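Local structure of protein PTHB1 (Homo sapiens, 4YD8) at residues G88-G93 / D154-Q159; N141-S146 / G186-S191; T194-T199 / V206-Y211; L250-V255 / S262-L267. The protein is a BBSome subunit, here its N-terminal seven-bladed beta-propeller; the BBSome is thought to be a coat complex sorting specific membrane proteins to primary cilia. One frame throughout, in Å; residues are numbered along the deposited sequence. Where two conformers were deposited one is given.

Overall arrangement
All four contacts lie in the seven-bladed propeller, in four blades that follow one another in the chain. Contact 1 comes first: it brings the loop after strand 84-88 to strand 155-160 of the next blade. Before that closure is complete the chain has entered contact 2, in which strand 139-145 faces strand 188-191 of the following blade, so contacts 1 and 2 cross, sharing the sheet in which strands 139-145 and 155-160 are neighbours. Contacts 3 and 4 then follow in series as local beta hairpins, 194-199 with 206-211 and 250-255 with 262-267. Contact 2 touches both hairpins, and L198 of contact 3 packs on V264 of contact 4.

Contact 1 of 4, residues G88-G93 / D154-Q159; sequences GKFVSG and DLICIQ
This is a buried loop-to-strand contact between neighbouring blades: K89 and F90, in the turn that leaves strand 84-88, meet D154, just before strand 155-160, and I156 within it. Two hydrogen bonds of opposite direction clasp K89 and D154. The backbone N of K89 points almost straight at D154 OD2 (2.8 Å, 176°), which accepts on its anti lone pair. In return D154 N bonds to K89 O at 2.9 Å, coming from above the carbonyl plane. With CG anti to its own carbonyl carbon (chi1 -74°), D154 carries its short carboxylate to the inverse gamma turn centred on K89. The lysine chain itself runs out to a salt bridge with E95, which suits a long, flexible residue at the edge of the contact.

F90 packs beside this pair of bonds. I156 CD1 lies over one face, 3.9 Å from the ring centroid, in a CH-pi contact, while G88 CA lies over the opposite face. At the edge, D154 O comes within 3.4 Å of F90 CD1 in the ring plane, where a carbonyl oxygen faces weakly positive C-H groups. G88 suits its place because a CB there would run into the F90 ring. Y144 also meets F90 edge-to-face. The arrangement is loop-to-strand packing between two successive blades of a beta-propeller, whose sheets pack on one another around the ring.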
loop_
_atom_site.group_PDB
_atom_site.type_symbol
_atom_site.label_atom_id
_atom_site.label_comp_id
_atom_site.label_asym_id
_atom_site.label_seq_id
_atom_site.Cartn_x
_atom_site.Cartn_y
_atom_site.Cartn_z
ATOM N N GLY A 88 8.267 -4.169 6.401
ATOM C CA GLY A 88 9.206 -3.149 6.799
ATOM C C GLY A 88 10.146 -3.627 7.887
ATOM O O GLY A 88 10.118 -4.793 8.292
ATOM N N LYS A 89 10.972 -2.714 8.376
ATOM C CA LYS A 89 11.973 -3.074 9.378
ATOM C C LYS A 89 11.379 -2.998 10.792
ATOM O O LYS A 89 11.741 -2.122 11.577
ATOM C CB LYS A 89 13.204 -2.163 9.265
ATOM C CG LYS A 89 13.901 -2.247 7.894
ATOM C CD LYS A 89 14.947 -1.153 7.740
ATOM C CE LYS A 89 15.565 -1.194 6.339
ATOM N NZ LYS A 89 16.735 -0.282 6.262
ATOM N N PHE A 90 10.494 -3.941 11.097
ATOM C CA PHE A 90 9.643 -3.858 12.278
ATOM C C PHE A 90 10.248 -4.541 13.509
ATOM O O PHE A 90 9.622 -4.559 14.573
ATOM C CB PHE A 90 8.282 -4.484 11.975
ATOM C CG PHE A 90 7.552 -3.845 10.829
ATOM C CD1 PHE A 90 7.538 -2.458 10.674
ATOM C CD2 PHE A 90 6.877 -4.628 9.908
ATOM C CE1 PHE A 90 6.848 -1.865 9.611
ATOM C CE2 PHE A 90 6.175 -4.041 8.836
ATOM C CZ PHE A 90 6.165 -2.667 8.693
ATOM N N VAL A 91 11.453 -5.109 13.374
ATOM C CA VAL A 91 12.076 -5.824 14.499
ATOM C C VAL A 91 13.373 -5.142 14.941
ATOM O O VAL A 91 14.248 -4.851 14.125
ATOM C CB VAL A 91 12.333 -7.308 14.136
ATOM C CG1 VAL A 91 13.158 -8.036 15.234
ATOM C CG2 VAL A 91 10.995 -8.008 13.862
ATOM N N SER A 92 13.489 -4.853 16.236
ATOM C CA SER A 92 14.655 -4.124 16.716
ATOM C C SER A 92 15.919 -4.986 16.590
ATOM O O SER A 92 15.868 -6.199 16.737
ATOM C CB SER A 92 14.454 -3.671 18.162
ATOM O OG SER A 92 14.284 -4.783 19.020
ATOM N N GLY A 93 17.042 -4.354 16.281
ATOM C CA GLY A 93 18.318 -5.057 16.274
ATOM C C GLY A 93 18.640 -5.688 14.921
ATOM O O GLY A 93 19.727 -6.234 14.738
ATOM N N ASP A 154 11.628 0.738 11.227
ATOM C CA ASP A 154 10.311 1.240 10.840
ATOM C C ASP A 154 9.361 1.131 12.021
ATOM O O ASP A 154 9.054 0.030 12.465
ATOM C CB ASP A 154 9.766 0.466 9.642
ATOM C CG ASP A 154 10.463 0.839 8.358
ATOM O OD1 ASP A 154 10.615 2.064 8.142
ATOM O OD2 ASP A 154 10.870 -0.070 7.581
ATOM N N LEU A 155 8.920 2.273 12.531
ATOM C CA LEU A 155 7.907 2.297 13.590
ATOM C C LEU A 155 6.546 2.218 12.916
ATOM O O LEU A 155 6.451 2.452 11.719
ATOM C CB LEU A 155 8.037 3.560 14.429
ATOM C CG LEU A 155 9.420 3.825 15.033
ATOM C CD1 LEU A 155 9.317 4.828 16.174
ATOM C CD2 LEU A 155 10.072 2.534 15.493
ATOM N N ILE A 156 5.501 1.896 13.670
ATOM C CA ILE A 156 4.180 1.697 13.092
ATOM C C ILE A 156 3.192 2.617 13.799
ATOM O O ILE A 156 3.270 2.808 15.014
ATOM C CB ILE A 156 3.729 0.221 13.210
ATOM C CG1 ILE A 156 4.504 -0.662 12.210
ATOM C CG2 ILE A 156 2.221 0.056 12.981
ATOM C CD1 ILE A 156 4.357 -2.136 12.496
ATOM N N CYS A 157 2.308 3.223 13.019
ATOM C CA CYS A 157 1.242 4.063 13.568
ATOM C C CYS A 157 -0.081 3.520 13.076
ATOM O O CYS A 157 -0.296 3.389 11.866
ATOM C CB CYS A 157 1.407 5.514 13.139
ATOM S SG CYS A 157 -0.005 6.556 13.667
ATOM N N ILE A 158 -0.962 3.184 14.011
ATOM C CA ILE A 158 -2.269 2.644 13.672
ATOM C C ILE A 158 -3.336 3.685 14.006
ATOM O O ILE A 158 -3.356 4.210 15.114
ATOM C CB ILE A 158 -2.561 1.334 14.453
ATOM C CG1 ILE A 158 -1.551 0.228 14.095
ATOM C CG2 ILE A 158 -3.988 0.847 14.203
ATOM C CD1 ILE A 158 -1.621 -0.952 15.072
ATOM N N GLN A 159 -4.199 3.993 13.042
ATOM C CA GLN A 159 -5.352 4.842 13.307
ATOM C C GLN A 159 -6.532 3.989 13.756
ATOM O O GLN A 159 -6.916 3.047 13.052
ATOM C CB GLN A 159 -5.733 5.652 12.057
ATOM C CG GLN A 159 -6.966 6.562 12.304
ATOM C CD GLN A 159 -7.370 7.348 11.069
ATOM O OE1 GLN A 159 -7.956 8.423 11.172
ATOM N NE2 GLN A 159 -7.065 6.807 9.888
#

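Contact 2 of 4, residues N141-S146 / G186-S191; sequences NMTYGS and GPLAYS
L188 lays its CD2 branch against CG2 of T143 at 3.8 Å, the two side chains crossing at about a right angle. They stand on the first strands of two successive propeller blades, 139-145 and 188-191, which run nearly parallel (10°) with axes 5.9 Å apart and are joined through side chains and water. At one end the amide of N141 bridges the gap: ND2 donates to G186 O (3.0 Å, 164°), the acceptor lying almost in the plane of the amide. That carbonyl also receives Q159 NE2, which binds N141 OD1 as well, so asparagine serves here as donor and acceptor together. Replacing N141 by an alanine removes the amide, which would probably leave G186 O without this donor and the Q159 amide less firmly fixed.

Threonine suits the middle of the contact because its two branches do different work. T143 points OG1 away from its own backbone N (chi1 -171°), which brings the hydroxyl to Y190 N, a weak bond of 3.1 Å, while the methyl meets L188. Further along, the Y190 ring packs against the backbone of G145, CD2 to CA 3.8 Å, and its hydroxyl is bound by D195. Any CB on G145 would strike that ring, and its backbone angles also call for glycine, which fits its being critical for protein stability. Near the middle a water donates to M142 O at 2.7 Å and, weakly, to L188 O at 3.5 Å.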
loop_
_atom_site.group_PDB
_atom_site.type_symbol
_atom_site.label_atom_id
_atom_site.label_comp_id
_atom_site.label_asym_id
_atom_site.label_seq_id
_atom_site.Cartn_x
_atom_site.Cartn_y
_atom_site.Cartn_z
ATOM N N ASN A 141 -6.689 1.574 9.963
ATOM C CA ASN A 141 -5.597 1.409 8.991
ATOM C C ASN A 141 -4.271 1.774 9.661
ATOM O O ASN A 141 -4.252 2.140 10.832
ATOM C CB ASN A 141 -5.846 2.252 7.722
ATOM C CG ASN A 141 -6.131 3.735 8.018
ATOM O OD1 ASN A 141 -5.803 4.246 9.084
ATOM N ND2 ASN A 141 -6.735 4.433 7.043
HETATM N N MSE A 142 -3.157 1.653 8.942
HETATM C CA MSE A 142 -1.872 1.927 9.563
HETATM C C MSE A 142 -0.903 2.496 8.551
HETATM O O MSE A 142 -1.143 2.420 7.341
HETATM C CB MSE A 142 -1.270 0.657 10.172
HETATM C CG MSE A 142 -1.022 -0.451 9.159
HETATM SE SE MSE A 142 -0.053 -1.923 10.079
HETATM C CE MSE A 142 -0.251 -3.299 8.748
ATOM N N THR A 143 0.190 3.057 9.054
ATOM C CA THR A 143 1.310 3.451 8.203
ATOM C C THR A 143 2.586 3.174 9.002
ATOM O O THR A 143 2.523 2.761 10.161
ATOM C CB THR A 143 1.198 4.945 7.766
ATOM O OG1 THR A 143 2.191 5.251 6.780
ATOM C CG2 THR A 143 1.354 5.895 8.978
ATOM N N TYR A 144 3.745 3.374 8.392
ATOM C CA TYR A 144 4.990 3.043 9.065
ATOM C C TYR A 144 6.119 3.866 8.498
ATOM O O TYR A 144 6.003 4.436 7.413
ATOM C CB TYR A 144 5.321 1.548 8.921
ATOM C CG TYR A 144 5.603 1.129 7.489
ATOM C CD1 TYR A 144 4.561 0.773 6.632
ATOM C CD2 TYR A 144 6.907 1.119 6.987
ATOM C CE1 TYR A 144 4.796 0.400 5.310
ATOM C CE2 TYR A 144 7.164 0.739 5.664
ATOM C CZ TYR A 144 6.100 0.387 4.831
ATOM O OH TYR A 144 6.332 0.011 3.523
ATOM N N GLY A 145 7.231 3.908 9.218
ATOM C CA GLY A 145 8.384 4.629 8.721
ATOM C C GLY A 145 9.310 4.986 9.852
ATOM O O GLY A 145 9.092 4.590 11.001
ATOM N N SER A 146 10.357 5.732 9.530
ATOM C CA SER A 146 11.390 6.077 10.500
ATOM C C SER A 146 10.996 7.310 11.303
ATOM O O SER A 146 11.682 8.331 11.233
ATOM C CB SER A 146 12.722 6.318 9.785
ATOM O OG SER A 146 12.579 7.221 8.697
ATOM N N GLY A 186 -9.917 8.641 7.801
ATOM C CA GLY A 186 -9.498 8.768 6.415
ATOM C C GLY A 186 -8.245 7.944 6.167
ATOM O O GLY A 186 -7.738 7.273 7.066
ATOM N N PRO A 187 -7.720 8.014 4.939
ATOM C CA PRO A 187 -6.456 7.339 4.635
ATOM C C PRO A 187 -5.337 7.934 5.473
ATOM O O PRO A 187 -5.441 9.086 5.923
ATOM C CB PRO A 187 -6.241 7.612 3.125
ATOM C CG PRO A 187 -7.113 8.769 2.803
ATOM C CD PRO A 187 -8.274 8.754 3.794
ATOM N N LEU A 188 -4.275 7.162 5.682
ATOM C CA LEU A 188 -3.196 7.580 6.562
ATOM C C LEU A 188 -1.836 7.294 5.929
ATOM O O LEU A 188 -1.621 6.206 5.401
ATOM C CB LEU A 188 -3.308 6.852 7.903
ATOM C CG LEU A 188 -2.226 7.132 8.950
ATOM C CD1 LEU A 188 -2.395 8.527 9.569
ATOM C CD2 LEU A 188 -2.256 6.063 10.048
ATOM N N ALA A 189 -0.924 8.256 5.987
ATOM C CA ALA A 189 0.421 8.043 5.439
ATOM C C ALA A 189 1.458 8.819 6.236
ATOM O O ALA A 189 1.155 9.838 6.857
ATOM C CB ALA A 189 0.471 8.439 3.940
ATOM N N TYR A 190 2.679 8.299 6.248
ATOM C CA TYR A 190 3.803 8.967 6.892
ATOM C C TYR A 190 4.731 9.584 5.850
ATOM O O TYR A 190 5.100 8.934 4.863
ATOM C CB TYR A 190 4.595 7.983 7.775
ATOM C CG TYR A 190 5.882 8.582 8.317
ATOM C CD1 TYR A 190 5.850 9.583 9.284
ATOM C CD2 TYR A 190 7.123 8.161 7.851
ATOM C CE1 TYR A 190 7.017 10.146 9.782
ATOM C CE2 TYR A 190 8.296 8.714 8.348
ATOM C CZ TYR A 190 8.234 9.710 9.312
ATOM O OH TYR A 190 9.391 10.279 9.806
ATOM N N SER A 191 5.109 10.839 6.066
ATOM C CA SER A 191 6.100 11.503 5.219
ATOM C C SER A 191 7.442 11.563 5.940
ATOM O O SER A 191 7.563 12.243 6.948
ATOM C CB SER A 191 5.637 12.915 4.850
ATOM O OG SER A 191 6.715 13.687 4.353
HETATM O O HOH W 1 -3.109 3.050 5.546
#

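Contact 3 of 4, residues T194-T199 / V206-Y211; sequences TDSFLT and VESYKY
S208 OG is gripped by two waters, each 2.7 Å away, which link it across the strands to T194 OG1 and to S196 OG; its own neighbour there is S196 CB. The short hydroxyl chains of S196 and S208 suit this water-bridged patch of the beta hairpin, a pair of inner strands of one propeller blade. The strands are antiparallel, with F197 and Y209 forming one hydrogen-bonded pair and T199 and E207 the next; F197 N reaches Y209 O at 2.8 Å. Just ahead, D195 and S196 both face S191 in a G1 beta bulge. T194 O accepts from S196 OG at 2.8 Å and, in one of two lysine conformers and so less surely, from K210 NZ, whose chain is bent.

K210 is the N-cap residue of helix 211-216, and the first helical amide is tied down as well: Y211 N donates to D195 O (3.0 Å, 173°). Since CG of Y211 is anti to the backbone N (chi1 179°), the side chains of Y211 and F197 run alongside each other in one direction. F197 CE2 meets the edge of the tyrosine ring in its plane, 3.6 Å from Y211 CD1, and F147 of the preceding blade packs on both rings. The buried E207 carboxylate is answered within its own strand, for Y209 OH donates to E207 OE1 at 2.6 Å, coming from above the carboxylate plane.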
loop_
_atom_site.group_PDB
_atom_site.type_symbol
_atom_site.label_atom_id
_atom_site.label_comp_id
_atom_site.label_asym_id
_atom_site.label_seq_id
_atom_site.Cartn_x
_atom_site.Cartn_y
_atom_site.Cartn_z
ATOM N N THR A 194 9.156 15.254 5.880
ATOM C CA THR A 194 8.670 16.262 6.820
ATOM C C THR A 194 8.427 15.683 8.210
ATOM O O THR A 194 7.932 16.387 9.093
ATOM C CB THR A 194 7.368 16.901 6.326
ATOM O OG1 THR A 194 6.363 15.893 6.229
ATOM C CG2 THR A 194 7.571 17.533 4.939
ATOM N N ASP A 195 8.777 14.411 8.379
ATOM C CA ASP A 195 8.517 13.643 9.603
ATOM C C ASP A 195 7.107 13.953 10.125
ATOM O O ASP A 195 6.932 14.436 11.246
ATOM C CB ASP A 195 9.602 13.929 10.658
ATOM C CG ASP A 195 9.516 13.001 11.875
ATOM O OD1 ASP A 195 9.098 11.831 11.741
ATOM O OD2 ASP A 195 9.862 13.452 12.985
ATOM N N SER A 196 6.109 13.692 9.279
ATOM C CA SER A 196 4.719 13.998 9.613
ATOM C C SER A 196 3.759 12.901 9.182
ATOM O O SER A 196 4.058 12.108 8.279
ATOM C CB SER A 196 4.279 15.324 8.972
ATOM O OG SER A 196 5.106 16.397 9.380
ATOM N N PHE A 197 2.598 12.872 9.831
ATOM C CA PHE A 197 1.502 12.001 9.432
ATOM C C PHE A 197 0.489 12.789 8.624
ATOM O O PHE A 197 0.110 13.897 9.003
ATOM C CB PHE A 197 0.808 11.377 10.647
ATOM C CG PHE A 197 1.684 10.442 11.430
ATOM C CD1 PHE A 197 2.056 9.218 10.902
ATOM C CD2 PHE A 197 2.128 10.784 12.689
ATOM C CE1 PHE A 197 2.867 8.354 11.623
ATOM C CE2 PHE A 197 2.939 9.918 13.421
ATOM C CZ PHE A 197 3.309 8.706 12.873
ATOM N N LEU A 198 0.041 12.209 7.520
ATOM C CA LEU A 198 -0.958 12.865 6.681
ATOM C C LEU A 198 -2.251 12.068 6.692
ATOM O O LEU A 198 -2.240 10.835 6.646
ATOM C CB LEU A 198 -0.429 13.027 5.237
ATOM C CG LEU A 198 0.535 14.217 5.136
ATOM C CD1 LEU A 198 1.938 13.905 5.669
ATOM C CD2 LEU A 198 0.605 14.727 3.745
ATOM N N THR A 199 -3.374 12.768 6.777
ATOM C CA THR A 199 -4.647 12.104 6.624
ATOM C C THR A 199 -5.619 13.051 5.928
ATOM O O THR A 199 -5.258 14.184 5.609
ATOM C CB THR A 199 -5.210 11.626 7.980
ATOM O OG1 THR A 199 -6.353 10.790 7.757
ATOM C CG2 THR A 199 -5.603 12.823 8.877
ATOM N N VAL A 206 -7.215 17.822 3.872
ATOM C CA VAL A 206 -5.940 17.137 4.003
ATOM C C VAL A 206 -5.203 17.760 5.185
ATOM O O VAL A 206 -5.066 18.969 5.251
ATOM C CB VAL A 206 -5.075 17.250 2.733
ATOM C CG1 VAL A 206 -3.765 16.485 2.916
ATOM C CG2 VAL A 206 -5.821 16.685 1.527
ATOM N N GLU A 207 -4.738 16.936 6.113
ATOM C CA GLU A 207 -4.100 17.431 7.328
ATOM C C GLU A 207 -2.739 16.798 7.541
ATOM O O GLU A 207 -2.565 15.605 7.305
ATOM C CB GLU A 207 -4.987 17.148 8.540
ATOM C CG GLU A 207 -6.391 17.672 8.387
ATOM C CD GLU A 207 -7.241 17.424 9.605
ATOM O OE1 GLU A 207 -6.920 16.495 10.376
ATOM O OE2 GLU A 207 -8.231 18.170 9.801
ATOM N N SER A 208 -1.779 17.603 7.984
ATOM C CA SER A 208 -0.437 17.113 8.252
ATOM C C SER A 208 -0.089 17.395 9.711
ATOM O O SER A 208 -0.185 18.532 10.162
ATOM C CB SER A 208 0.584 17.775 7.328
ATOM O OG SER A 208 1.903 17.312 7.578
ATOM N N TYR A 209 0.318 16.353 10.429
ATOM C CA TYR A 209 0.700 16.467 11.834
ATOM C C TYR A 209 2.160 16.078 12.038
ATOM O O TYR A 209 2.548 14.966 11.703
ATOM C CB TYR A 209 -0.171 15.564 12.709
ATOM C CG TYR A 209 -1.631 15.917 12.696
ATOM C CD1 TYR A 209 -2.490 15.355 11.761
ATOM C CD2 TYR A 209 -2.156 16.819 13.620
ATOM C CE1 TYR A 209 -3.837 15.677 11.737
ATOM C CE2 TYR A 209 -3.509 17.153 13.603
ATOM C CZ TYR A 209 -4.342 16.573 12.653
ATOM O OH TYR A 209 -5.687 16.878 12.612
ATOM N N LYS A 210 2.955 16.978 12.604
ATOM C CA LYS A 210 4.350 16.680 12.915
ATOM C C LYS A 210 4.456 15.589 13.970
ATOM O O LYS A 210 3.751 15.628 14.988
ATOM C CB LYS A 210 5.079 17.935 13.399
ATOM C CG LYS A 210 5.172 19.046 12.366
ATOM C CD LYS A 210 6.591 19.596 12.274
ATOM C CE LYS A 210 7.436 18.830 11.248
ATOM N NZ LYS A 210 7.832 17.441 11.657
ATOM N N TYR A 211 5.336 14.615 13.732
ATOM C CA TYR A 211 5.529 13.525 14.682
ATOM C C TYR A 211 5.884 14.007 16.092
ATOM O O TYR A 211 5.331 13.516 17.082
ATOM C CB TYR A 211 6.624 12.572 14.205
ATOM C CG TYR A 211 6.868 11.452 15.189
ATOM C CD1 TYR A 211 5.946 10.424 15.327
ATOM C CD2 TYR A 211 8.004 11.426 15.979
ATOM C CE1 TYR A 211 6.148 9.399 16.216
ATOM C CE2 TYR A 211 8.218 10.392 16.879
ATOM C CZ TYR A 211 7.281 9.381 16.988
ATOM O OH TYR A 211 7.468 8.350 17.873
HETATM O O HOH W 2 3.872 17.103 5.711
HETATM O O HOH W 3 8.486 15.820 13.897
HETATM O O HOH W 4 3.913 18.830 8.461
#

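Contact 4 of 4, residues L250-V255 / S262-L267; sequences LDICIV and SSVFVL
Strands 251-255 and 263-267 run antiparallel at 160° as a beta hairpin of one propeller blade, with D251/L267, C253/F265 and V255/S263 as hydrogen-bonded pairs, and a classic beta bulge where L250 and D251 both face L267. At the bulge L267 O accepts from L250 N at 2.6 Å and only weakly from D251 N at 3.4 Å.

One face of the hairpin carries I252, I254, V264 and V266, beta-branched residues that suit an extended backbone. I252 and V264 run alongside each other in the same direction, with I252 CG2 4.0 Å from V264 CG1. This face packs on A189 and L198 of the preceding blade. On the other face F265 lies across V255 at about a right angle, and V255 CG2 comes within 3.4 Å of F265 CE1. With its CG anti to the carbonyl carbon (chi1 -73°), the ring is brought edge-on to C253 O, which lies in the ring plane 3.8 Å from F265 CD1. The F265 side chain also touches F294 and P296 of the following blade. A serine at F265 would probably leave V255 CG2 without its partner and open a gap toward F294 and P296. Beside the bulge, L250 CD1 touches L267 CD2 at 3.9 Å in one of two conformers of L250.

Across the hairpin the hydrogen bonds are all between backbone groups, while the side chains meet mainly through carbon. The backbone thus sets the register, while the apolar I252/I254/V264 face packs on the blade before, and F265 and C253 on the blade after.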
loop_
_atom_site.group_PDB
_atom_site.type_symbol
_atom_site.label_atom_id
_atom_site.label_comp_id
_atom_site.label_asym_id
_atom_site.label_seq_id
_atom_site.Cartn_x
_atom_site.Cartn_y
_atom_site.Cartn_z
ATOM N N LEU A 250 -9.981 8.966 -1.281
ATOM C CA LEU A 250 -9.918 7.506 -1.294
ATOM C C LEU A 250 -8.595 6.983 -0.734
ATOM O O LEU A 250 -8.553 5.951 -0.057
ATOM C CB LEU A 250 -10.111 6.980 -2.721
ATOM C CG LEU A 250 -11.483 7.185 -3.368
ATOM C CD1 LEU A 250 -11.482 6.669 -4.802
ATOM C CD2 LEU A 250 -12.563 6.489 -2.555
ATOM N N ASP A 251 -7.511 7.687 -1.032
ATOM C CA ASP A 251 -6.191 7.197 -0.675
ATOM C C ASP A 251 -5.192 8.345 -0.663
ATOM O O ASP A 251 -5.425 9.391 -1.284
ATOM C CB ASP A 251 -5.753 6.097 -1.675
ATOM C CG ASP A 251 -4.659 5.193 -1.124
ATOM O OD1 ASP A 251 -4.338 5.316 0.077
ATOM O OD2 ASP A 251 -4.140 4.333 -1.887
ATOM N N ILE A 252 -4.094 8.143 0.063
ATOM C CA ILE A 252 -2.933 9.030 0.034
ATOM C C ILE A 252 -1.693 8.183 -0.178
ATOM O O ILE A 252 -1.575 7.107 0.401
ATOM C CB ILE A 252 -2.734 9.814 1.344
ATOM C CG1 ILE A 252 -3.948 10.644 1.694
ATOM C CG2 ILE A 252 -1.497 10.721 1.266
ATOM C CD1 ILE A 252 -3.934 11.030 3.169
ATOM N N CYS A 253 -0.768 8.676 -0.988
ATOM C CA CYS A 253 0.489 7.980 -1.251
ATOM C C CYS A 253 1.609 9.012 -1.251
ATOM O O CYS A 253 1.569 9.955 -2.039
ATOM C CB CYS A 253 0.432 7.256 -2.603
ATOM S SG CYS A 253 1.917 6.209 -2.919
ATOM N N ILE A 254 2.606 8.857 -0.386
ATOM C CA ILE A 254 3.717 9.813 -0.385
ATOM C C ILE A 254 4.925 9.200 -1.072
ATOM O O ILE A 254 5.394 8.150 -0.655
ATOM C CB ILE A 254 4.092 10.243 1.028
ATOM C CG1 ILE A 254 2.873 10.910 1.696
ATOM C CG2 ILE A 254 5.284 11.203 0.993
ATOM C CD1 ILE A 254 3.078 11.226 3.131
ATOM N N VAL A 255 5.426 9.862 -2.115
ATOM C CA VAL A 255 6.541 9.319 -2.905
ATOM C C VAL A 255 7.614 10.365 -3.220
ATOM O O VAL A 255 7.341 11.557 -3.297
ATOM C CB VAL A 255 6.056 8.738 -4.259
ATOM C CG1 VAL A 255 4.979 7.697 -4.065
ATOM C CG2 VAL A 255 5.543 9.842 -5.142
ATOM N N SER A 262 10.028 15.505 -2.631
ATOM C CA SER A 262 8.924 14.692 -2.123
ATOM C C SER A 262 7.538 15.205 -2.553
ATOM O O SER A 262 7.330 16.414 -2.720
ATOM C CB SER A 262 9.013 14.620 -0.592
ATOM O OG SER A 262 8.237 13.558 -0.068
ATOM N N SER A 263 6.596 14.281 -2.740
ATOM C CA SER A 263 5.244 14.652 -3.141
ATOM C C SER A 263 4.178 13.867 -2.389
ATOM O O SER A 263 4.293 12.654 -2.178
ATOM C CB SER A 263 5.042 14.441 -4.644
ATOM O OG SER A 263 5.741 15.399 -5.415
ATOM N N VAL A 264 3.128 14.577 -2.005
ATOM C CA VAL A 264 1.966 13.976 -1.376
ATOM C C VAL A 264 0.880 13.759 -2.417
ATOM O O VAL A 264 0.310 14.722 -2.915
ATOM C CB VAL A 264 1.404 14.876 -0.260
ATOM C CG1 VAL A 264 0.183 14.234 0.356
ATOM C CG2 VAL A 264 2.480 15.151 0.788
ATOM N N PHE A 265 0.593 12.517 -2.778
ATOM C CA PHE A 265 -0.470 12.313 -3.763
ATOM C C PHE A 265 -1.760 11.953 -3.062
ATOM O O PHE A 265 -1.757 11.128 -2.141
ATOM C CB PHE A 265 -0.082 11.236 -4.767
ATOM C CG PHE A 265 0.954 11.688 -5.739
ATOM C CD1 PHE A 265 2.296 11.668 -5.400
ATOM C CD2 PHE A 265 0.584 12.164 -6.979
ATOM C CE1 PHE A 265 3.254 12.099 -6.311
ATOM C CE2 PHE A 265 1.536 12.579 -7.884
ATOM C CZ PHE A 265 2.859 12.562 -7.538
ATOM N N VAL A 266 -2.854 12.594 -3.483
ATOM C CA VAL A 266 -4.169 12.302 -2.937
ATOM C C VAL A 266 -5.123 11.880 -4.046
ATOM O O VAL A 266 -5.287 12.575 -5.057
ATOM C CB VAL A 266 -4.760 13.508 -2.179
ATOM C CG1 VAL A 266 -6.113 13.121 -1.564
ATOM C CG2 VAL A 266 -3.784 13.950 -1.086
ATOM N N LEU A 267 -5.709 10.702 -3.871
ATOM C CA LEU A 267 -6.754 10.237 -4.767
ATOM C C LEU A 267 -8.116 10.615 -4.206
ATOM O O LEU A 267 -8.568 10.010 -3.240
ATOM C CB LEU A 267 -6.695 8.726 -4.954
ATOM C CG LEU A 267 -7.715 8.184 -5.972
ATOM C CD1 LEU A 267 -7.400 8.718 -7.384
ATOM C CD2 LEU A 267 -7.738 6.647 -5.966
#